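Local structure of putative tagatose-6-phosphate ketose/aldose isomerase (Escherichia coli, 3C3J) at residues 25-30 and 198-203; 175-180 and 341-346. The protein probably belongs to the sugar isomerase (SIS) family, with two SIS domains, each built round a parallel five-stranded sheet. All blocks are in the same frame, centred on the assembly; numbering follows the deposited sequence.

Interaction 1: residues 25-30 and 198-203; sequences RAWIRS and RDVADR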
ATOM      1  N   ARG A  25     -25.574  -1.273 -15.560  1.00 12.05           N
ATOM      2  CA  ARG A  25     -25.929  -0.768 -16.865  1.00 13.52           C
ATOM      3  C   ARG A  25     -24.784   0.009 -17.488  1.00 13.32           C
ATOM      4  O   ARG A  25     -24.512  -0.124 -18.677  1.00 12.42           O
ATOM      5  CB  ARG A  25     -27.151   0.141 -16.752  1.00 13.38           C
ATOM      6  CG  ARG A  25     -27.704   0.620 -18.069  1.00 14.29           C
ATOM      7  CD  ARG A  25     -29.023   1.245 -17.859  1.00 14.63           C
ATOM      8  NE  ARG A  25     -28.871   2.420 -17.006  1.00 15.69           N
ATOM      9  CZ  ARG A  25     -29.878   3.156 -16.566  1.00 16.19           C
ATOM     10  NH1 ARG A  25     -31.114   2.836 -16.869  1.00 15.51           N
ATOM     11  NH2 ARG A  25     -29.636   4.214 -15.819  1.00 18.32           N
ATOM     12  N   ALA A  26     -24.119   0.822 -16.671  1.00 13.35           N
ATOM     13  CA  ALA A  26     -22.973   1.616 -17.144  1.00 13.39           C
ATOM     14  C   ALA A  26     -21.811   0.721 -17.616  1.00 12.99           C
ATOM     15  O   ALA A  26     -21.149   1.018 -18.627  1.00 13.05           O
ATOM     16  CB  ALA A  26     -22.520   2.604 -16.051  1.00 13.08           C
ATOM     17  N   TRP A  27     -21.582  -0.384 -16.911  1.00 13.15           N
ATOM     18  CA  TRP A  27     -20.488  -1.301 -17.252  1.00 13.51           C
ATOM     19  C   TRP A  27     -20.662  -1.848 -18.663  1.00 13.40           C
ATOM     20  O   TRP A  27     -19.741  -1.818 -19.474  1.00 12.05           O
ATOM     21  CB  TRP A  27     -20.412  -2.446 -16.246  1.00 13.73           C
ATOM     22  CG  TRP A  27     -20.163  -2.001 -14.846  1.00 13.24           C
ATOM     23  CD1 TRP A  27     -19.664  -0.784 -14.451  1.00 13.62           C
ATOM     24  CD2 TRP A  27     -20.360  -2.756 -13.658  1.00 12.72           C
ATOM     25  NE1 TRP A  27     -19.564  -0.732 -13.115  1.00 13.37           N
ATOM     26  CE2 TRP A  27     -19.994  -1.923 -12.581  1.00 15.21           C
ATOM     27  CE3 TRP A  27     -20.832  -4.047 -13.388  1.00 12.94           C
ATOM     28  CZ2 TRP A  27     -20.065  -2.343 -11.248  1.00 12.64           C
ATOM     29  CZ3 TRP A  27     -20.911  -4.468 -12.042  1.00 12.71           C
ATOM     30  CH2 TRP A  27     -20.522  -3.627 -11.005  1.00 14.14           C
ATOM     31  N   ILE A  28     -21.869  -2.302 -18.965  1.00 13.08           N
ATOM     32  CA  ILE A  28     -22.158  -2.912 -20.260  1.00 13.83           C
ATOM     33  C   ILE A  28     -22.175  -1.858 -21.384  1.00 13.47           C
ATOM     34  O   ILE A  28     -21.691  -2.122 -22.467  1.00 13.29           O
ATOM     35  CB  ILE A  28     -23.433  -3.792 -20.187  1.00 13.25           C
ATOM     36  CG1 ILE A  28     -23.231  -4.886 -19.147  1.00 14.95           C
ATOM     37  CG2 ILE A  28     -23.704  -4.447 -21.525  1.00 13.27           C
ATOM     38  CD1 ILE A  28     -21.873  -5.607 -19.261  1.00 15.23           C
ATOM     39  N   ARG A  29     -22.659  -0.655 -21.084  1.00 13.75           N
ATOM     40  CA  ARG A  29     -22.574   0.475 -21.975  1.00 14.06           C
ATOM     41  C   ARG A  29     -21.118   0.767 -22.318  1.00 13.69           C
ATOM     42  O   ARG A  29     -20.793   0.945 -23.490  1.00 13.06           O
ATOM     43  CB  ARG A  29     -23.240   1.711 -21.354  1.00 14.11           C
ATOM     44  CG  ARG A  29     -24.717   1.791 -21.668  1.00 15.27           C
ATOM     45  CD  ARG A  29     -25.486   2.752 -20.784  1.00 14.92           C
ATOM     46  NE  ARG A  29     -24.996   4.132 -20.735  1.00 16.46           N
ATOM     47  CZ  ARG A  29     -25.170   5.044 -21.680  1.00 14.92           C
ATOM     48  NH1 ARG A  29     -24.718   6.278 -21.488  1.00 15.21           N
ATOM     49  NH2 ARG A  29     -25.737   4.737 -22.841  1.00 16.12           N
ATOM     50  N   SER A  30     -20.229   0.749 -21.323  1.00 13.45           N
ATOM     51  CA  SER A  30     -18.841   1.072 -21.625  1.00 14.49           C
ATOM     52  C   SER A  30     -18.198  -0.019 -22.506  1.00 14.17           C
ATOM     53  O   SER A  30     -17.484   0.298 -23.475  1.00 13.20           O
ATOM     54  CB  SER A  30     -18.004   1.279 -20.374  1.00 14.21           C
ATOM     55  OG  SER A  30     -16.774   1.854 -20.776  1.00 15.84           O
ATOM     56  N   ARG A 198     -21.308  -9.450 -18.823  1.00 16.80           N
ATOM     57  CA  ARG A 198     -22.750  -9.455 -18.497  1.00 17.27           C
ATOM     58  C   ARG A 198     -23.068 -10.342 -17.296  1.00 16.59           C
ATOM     59  O   ARG A 198     -24.012 -10.071 -16.574  1.00 16.17           O
ATOM     60  CB  ARG A 198     -23.602  -9.874 -19.705  1.00 17.26           C
ATOM     61  CG  ARG A 198     -23.637  -8.826 -20.787  1.00 19.79           C
ATOM     62  CD  ARG A 198     -24.284  -9.351 -22.046  1.00 21.23           C
ATOM     63  NE  ARG A 198     -24.030  -8.444 -23.154  1.00 25.08           N
ATOM     64  CZ  ARG A 198     -24.806  -7.415 -23.480  1.00 26.60           C
ATOM     65  NH1 ARG A 198     -25.916  -7.153 -22.792  1.00 27.44           N
ATOM     66  NH2 ARG A 198     -24.455  -6.641 -24.497  1.00 24.37           N
ATOM     67  N   ASP A 199     -22.296 -11.399 -17.071  1.00 16.33           N
ATOM     68  CA  ASP A 199     -22.497 -12.225 -15.857  1.00 16.57           C
ATOM     69  C   ASP A 199     -22.164 -11.420 -14.598  1.00 16.49           C
ATOM     70  O   ASP A 199     -22.769 -11.618 -13.548  1.00 16.53           O
ATOM     71  CB  ASP A 199     -21.655 -13.496 -15.898  1.00 16.79           C
ATOM     72  CG  ASP A 199     -21.987 -14.385 -17.100  1.00 18.92           C
ATOM     73  OD1 ASP A 199     -23.135 -14.334 -17.584  1.00 20.83           O
ATOM     74  OD2 ASP A 199     -21.097 -15.131 -17.578  1.00 21.09           O
ATOM     75  N   VAL A 200     -21.186 -10.511 -14.707  1.00 15.80           N
ATOM     76  CA  VAL A 200     -20.775  -9.705 -13.551  1.00 15.48           C
ATOM     77  C   VAL A 200     -21.826  -8.625 -13.293  1.00 14.83           C
ATOM     78  O   VAL A 200     -22.255  -8.426 -12.150  1.00 14.19           O
ATOM     79  CB  VAL A 200     -19.333  -9.116 -13.748  1.00 15.06           C
ATOM     80  CG1 VAL A 200     -18.904  -8.276 -12.539  1.00 15.22           C
ATOM     81  CG2 VAL A 200     -18.319 -10.239 -14.022  1.00 14.30           C
ATOM     82  N   ALA A 201     -22.254  -7.951 -14.355  1.00 14.81           N
ATOM     83  CA  ALA A 201     -23.327  -6.975 -14.289  1.00 15.37           C
ATOM     84  C   ALA A 201     -24.592  -7.633 -13.750  1.00 15.78           C
ATOM     85  O   ALA A 201     -25.243  -7.077 -12.888  1.00 16.26           O
ATOM     86  CB  ALA A 201     -23.587  -6.355 -15.693  1.00 14.70           C
ATOM     87  N   ASP A 202     -24.928  -8.815 -14.258  1.00 16.35           N
ATOM     88  CA  ASP A 202     -26.112  -9.563 -13.770  1.00 16.92           C
ATOM     89  C   ASP A 202     -26.041  -9.863 -12.254  1.00 16.56           C
ATOM     90  O   ASP A 202     -27.003  -9.704 -11.532  1.00 15.79           O
ATOM     91  CB  ASP A 202     -26.267 -10.911 -14.502  1.00 17.95           C
ATOM     92  CG  ASP A 202     -26.808 -10.785 -15.945  1.00 20.79           C
ATOM     93  OD1 ASP A 202     -27.194  -9.677 -16.390  1.00 23.38           O
ATOM     94  OD2 ASP A 202     -26.840 -11.834 -16.647  1.00 22.54           O
ATOM     95  N   ARG A 203     -24.881 -10.314 -11.794  1.00 16.52           N
ATOM     96  CA  ARG A 203     -24.713 -10.679 -10.412  1.00 16.39           C
ATOM     97  C   ARG A 203     -24.751  -9.462  -9.519  1.00 16.06           C
ATOM     98  O   ARG A 203     -25.374  -9.491  -8.485  1.00 14.24           O
ATOM     99  CB  ARG A 203     -23.419 -11.440 -10.214  1.00 16.75           C
ATOM    100  CG  ARG A 203     -23.369 -12.208  -8.933  1.00 18.76           C
ATOM    101  CD  ARG A 203     -21.989 -12.808  -8.780  1.00 18.36           C
ATOM    102  NE  ARG A 203     -22.004 -13.982  -7.943  1.00 19.08           N
ATOM    103  CZ  ARG A 203     -20.943 -14.749  -7.753  1.00 19.71           C
ATOM    104  NH1 ARG A 203     -19.781 -14.432  -8.312  1.00 21.69           N
ATOM    105  NH2 ARG A 203     -21.038 -15.826  -7.008  1.00 20.08           N
TER
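Ile-28 touches helix 198-210 with all three carbons beyond CB. CG1 rests on Ala-201 CB at 3.8 Å, and CD1 reaches the backbone of the facing helix, 3.9 Å from Arg-198 N, with the CG of the same arginine close by. CG2 lies under one face of the Arg-198 guanidinium, 3.7 Å from its CZ and shifted toward the rim of the planar group. Side-chain shape sets this up: Ile-28 holds CG2 anti to its backbone N (chi1, measured to CG1, is -59°), while Arg-198 runs extended from CG to NE and crosses the isoleucine at about a right angle. Beside Ile-28, the indole of Trp-27 comes in by its edge: CE3 stands 4.0 Å from Ala-201 CA and CZ3 4.2 Å from Val-200 O. Val-200 CG1 lies off the ring plane, 4.3 Å from Trp-27 CZ3. The axes come within 9.4 Å, nearly antiparallel at 165°, and Ala-201 puts only a methyl between the helices. The pair packs helix 23-49 against helix 198-210, which lies between helix 174-187 and strand 226-231 in sequence. Across the segments the contact is purely van der Waals, and four of its five residues are buried. Outside it, the indole is fixed in rotation by a hydrogen bond from NE1 to Thr-177 OG1 and by an edge-to-face contact with Phe-340, while Val-200 also touches Phe-340 and Glu-337 of helix 335-356. The guanidinium has a weak hydrogen bond from Arg-198 NE to Ser-194 O, and its residue remains partly exposed.

Interaction 2: residues 175-180 and 341-346; sequences SITTMM and CFLMYA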
ATOM      1  N   SER A 175     -17.972   5.768 -11.443  1.00 13.48           N
ATOM      2  CA  SER A 175     -16.770   6.209 -12.185  1.00 13.60           C
ATOM      3  C   SER A 175     -15.646   5.160 -12.014  1.00 13.22           C
ATOM      4  O   SER A 175     -15.135   4.612 -13.000  1.00 13.89           O
ATOM      5  CB  SER A 175     -16.324   7.597 -11.730  1.00 12.05           C
ATOM      6  OG  SER A 175     -16.187   7.653 -10.325  1.00 16.43           O
ATOM      7  N   ILE A 176     -15.329   4.831 -10.769  1.00 12.99           N
ATOM      8  CA  ILE A 176     -14.272   3.874 -10.488  1.00 14.00           C
ATOM      9  C   ILE A 176     -14.579   2.480 -11.082  1.00 13.44           C
ATOM     10  O   ILE A 176     -13.756   1.920 -11.782  1.00 13.72           O
ATOM     11  CB  ILE A 176     -13.874   3.795  -8.973  1.00 15.84           C
ATOM     12  CG1 ILE A 176     -12.792   2.723  -8.760  1.00 18.36           C
ATOM     13  CG2 ILE A 176     -15.047   3.501  -8.049  1.00 16.82           C
ATOM     14  CD1 ILE A 176     -13.276   1.336  -8.546  1.00 20.97           C
ATOM     15  N   THR A 177     -15.751   1.926 -10.813  1.00 13.07           N
ATOM     16  CA  THR A 177     -16.056   0.582 -11.315  1.00 12.98           C
ATOM     17  C   THR A 177     -16.106   0.538 -12.856  1.00 12.74           C
ATOM     18  O   THR A 177     -15.625  -0.435 -13.474  1.00 11.91           O
ATOM     19  CB  THR A 177     -17.322  -0.007 -10.667  1.00 12.88           C
ATOM     20  OG1 THR A 177     -18.455   0.831 -10.971  1.00 11.77           O
ATOM     21  CG2 THR A 177     -17.097  -0.191  -9.120  1.00 11.76           C
ATOM     22  N   THR A 178     -16.606   1.591 -13.492  1.00 12.79           N
ATOM     23  CA  THR A 178     -16.692   1.566 -14.949  1.00 13.15           C
ATOM     24  C   THR A 178     -15.309   1.711 -15.593  1.00 13.30           C
ATOM     25  O   THR A 178     -14.981   1.003 -16.562  1.00 12.51           O
ATOM     26  CB  THR A 178     -17.739   2.586 -15.503  1.00 13.27           C
ATOM     27  OG1 THR A 178     -18.985   2.413 -14.802  1.00 13.82           O
ATOM     28  CG2 THR A 178     -17.953   2.360 -17.017  1.00 12.80           C
HETATM   29  N   MSE A 179     -14.468   2.563 -15.012  1.00 14.51           N
HETATM   30  CA  MSE A 179     -13.087   2.688 -15.460  1.00 15.93           C
HETATM   31  C   MSE A 179     -12.331   1.378 -15.290  1.00 14.81           C
HETATM   32  O   MSE A 179     -11.589   0.991 -16.186  1.00 13.51           O
HETATM   33  CB  MSE A 179     -12.369   3.835 -14.728  1.00 16.60           C
HETATM   34  CG  MSE A 179     -12.842   5.205 -15.207  1.00 17.96           C
HETATM   35 SE   MSE A 179     -11.823   6.719 -14.462  1.00 29.38          SE
HETATM   36  CE  MSE A 179     -11.996   6.316 -12.601  1.00 13.91           C
HETATM   37  N   MSE A 180     -12.549   0.696 -14.162  1.00 14.75           N
HETATM   38  CA  MSE A 180     -11.892  -0.561 -13.894  1.00 15.65           C
HETATM   39  C   MSE A 180     -12.275  -1.657 -14.896  1.00 14.10           C
HETATM   40  O   MSE A 180     -11.414  -2.355 -15.428  1.00 12.84           O
HETATM   41  CB  MSE A 180     -12.178  -1.039 -12.471  1.00 15.68           C
HETATM   42  CG  MSE A 180     -11.414  -2.301 -12.131  1.00 17.10           C
HETATM   43 SE   MSE A 180     -11.194  -2.513 -10.205  1.00 23.76          SE
HETATM   44  CE  MSE A 180     -13.108  -2.482  -9.637  1.00 17.63           C
ATOM     45  N   CYS A 341     -18.459  -7.287  -7.233  1.00 14.84           N
ATOM     46  CA  CYS A 341     -19.454  -7.788  -6.273  1.00 15.75           C
ATOM     47  C   CYS A 341     -19.203  -7.271  -4.857  1.00 15.43           C
ATOM     48  O   CYS A 341     -20.118  -6.770  -4.224  1.00 15.24           O
ATOM     49  CB  CYS A 341     -19.440  -9.306  -6.240  1.00 15.84           C
ATOM     50  SG  CYS A 341     -19.619 -10.120  -7.877  1.00 22.58           S
ATOM     51  N   PHE A 342     -17.966  -7.378  -4.371  1.00 15.02           N
ATOM     52  CA  PHE A 342     -17.649  -6.913  -3.012  1.00 14.49           C
ATOM     53  C   PHE A 342     -17.903  -5.417  -2.869  1.00 14.06           C
ATOM     54  O   PHE A 342     -18.454  -4.974  -1.861  1.00 13.54           O
ATOM     55  CB  PHE A 342     -16.206  -7.231  -2.642  1.00 14.77           C
ATOM     56  CG  PHE A 342     -15.900  -8.711  -2.573  1.00 13.48           C
ATOM     57  CD1 PHE A 342     -16.641  -9.553  -1.752  1.00 14.35           C
ATOM     58  CD2 PHE A 342     -14.868  -9.251  -3.318  1.00 13.26           C
ATOM     59  CE1 PHE A 342     -16.355 -10.921  -1.689  1.00 14.10           C
ATOM     60  CE2 PHE A 342     -14.566 -10.608  -3.260  1.00 15.40           C
ATOM     61  CZ  PHE A 342     -15.319 -11.450  -2.438  1.00 14.69           C
ATOM     62  N   LEU A 343     -17.513  -4.648  -3.881  1.00 13.58           N
ATOM     63  CA  LEU A 343     -17.714  -3.216  -3.870  1.00 13.72           C
ATOM     64  C   LEU A 343     -19.189  -2.802  -3.742  1.00 13.68           C
ATOM     65  O   LEU A 343     -19.480  -1.799  -3.108  1.00 13.22           O
ATOM     66  CB  LEU A 343     -17.050  -2.559  -5.102  1.00 13.27           C
ATOM     67  CG  LEU A 343     -15.525  -2.446  -4.964  1.00 13.41           C
ATOM     68  CD1 LEU A 343     -14.917  -1.926  -6.263  1.00 13.62           C
ATOM     69  CD2 LEU A 343     -15.057  -1.598  -3.744  1.00 12.35           C
HETATM   70  N   MSE A 344     -20.100  -3.576  -4.327  1.00 13.52           N
HETATM   71  CA  MSE A 344     -21.543  -3.305  -4.186  1.00 14.49           C
HETATM   72  C   MSE A 344     -21.935  -3.233  -2.710  1.00 14.08           C
HETATM   73  O   MSE A 344     -22.651  -2.301  -2.310  1.00 14.68           O
HETATM   74  CB  MSE A 344     -22.398  -4.374  -4.897  1.00 14.61           C
HETATM   75  CG  MSE A 344     -22.153  -4.511  -6.397  1.00 16.69           C
HETATM   76 SE   MSE A 344     -22.455  -2.816  -7.426  1.00 26.19          SE
HETATM   77  CE  MSE A 344     -20.562  -2.145  -7.489  1.00 16.91           C
ATOM     78  N   TYR A 345     -21.452  -4.182  -1.908  1.00 14.26           N
ATOM     79  CA  TYR A 345     -21.736  -4.191  -0.470  1.00 13.87           C
ATOM     80  C   TYR A 345     -21.052  -3.018   0.235  1.00 13.03           C
ATOM     81  O   TYR A 345     -21.701  -2.330   1.011  1.00 12.48           O
ATOM     82  CB  TYR A 345     -21.360  -5.523   0.191  1.00 14.93           C
ATOM     83  CG  TYR A 345     -22.128  -6.707  -0.349  1.00 14.67           C
ATOM     84  CD1 TYR A 345     -23.412  -6.995   0.099  1.00 15.31           C
ATOM     85  CD2 TYR A 345     -21.555  -7.550  -1.304  1.00 15.19           C
ATOM     86  CE1 TYR A 345     -24.121  -8.076  -0.419  1.00 15.91           C
ATOM     87  CE2 TYR A 345     -22.244  -8.620  -1.820  1.00 15.73           C
ATOM     88  CZ  TYR A 345     -23.525  -8.886  -1.369  1.00 16.04           C
ATOM     89  OH  TYR A 345     -24.200  -9.961  -1.882  1.00 17.76           O
ATOM     90  N   ALA A 346     -19.759  -2.789  -0.046  1.00 12.72           N
ATOM     91  CA  ALA A 346     -19.007  -1.715   0.586  1.00 13.25           C
ATOM     92  C   ALA A 346     -19.582  -0.312   0.298  1.00 13.14           C
ATOM     93  O   ALA A 346     -19.655   0.552   1.199  1.00 13.07           O
ATOM     94  CB  ALA A 346     -17.531  -1.786   0.149  1.00 12.48           C
TER
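Leu-343 concentrates the contact in one methyl, CD1, on which Met-180 and Thr-177 of helix 174-187 close most tightly. Met-180, a selenomethionine, meets it tip to tip, its CE 3.9 Å from Leu-343 CD1; the chain leaves with CG anti to the backbone N (chi1 -176°) and bends at the selenium (chi3 57°). Thr-177 passes Leu-343 alongside in the opposite direction and lays CG2 4.0 Å from the same CD1. The looser part lies around this pair: Ile-176 CD1 stays 4.3 Å from Leu-343 CD1, and Met-344 CE, also of a selenomethionine, is 4.3 Å from Thr-177 CG2. With the axes 11.7 Å apart and almost exactly antiparallel (176°), the helices meet through side-chain ends alone and bury a modest 131 Å². Each belongs to a different SIS domain, making this an apolar interface between the two domains within one chain. Even the looser margin faces the protein interior, since all five touching residues are buried. Thr-177 turns its methyl to Leu-343 while its hydroxyl OG1 is engaged by Gln-23 NE2. On the far helix, Leu-343 also packs on Glu-241 and Ser-242 of helix 235-249, and Met-344 on Cys-204 of helix 198-210.

Overall arrangement
After a short helix, 15-21, the chain enters helix 23-49, which carries residues 25-30; the first parallel sheet lies between these residues and their partner. Residues 175-180 follow on helix 174-187, and the next helix, 198-210, closes interaction 1 across a loop of 167 residues. The second sheet lies between helix 198-210 and helix 335-356, which closes interaction 2 over 160 residues. The segments alternate, so the two loops cross rather than nest. Their centres lie 11 Å apart, and they touch directly: Ser-30 packs on Thr-178 and Arg-203 on Cys-341. The four helices thus join both SIS domains to helix 23-49 and helix 198-210.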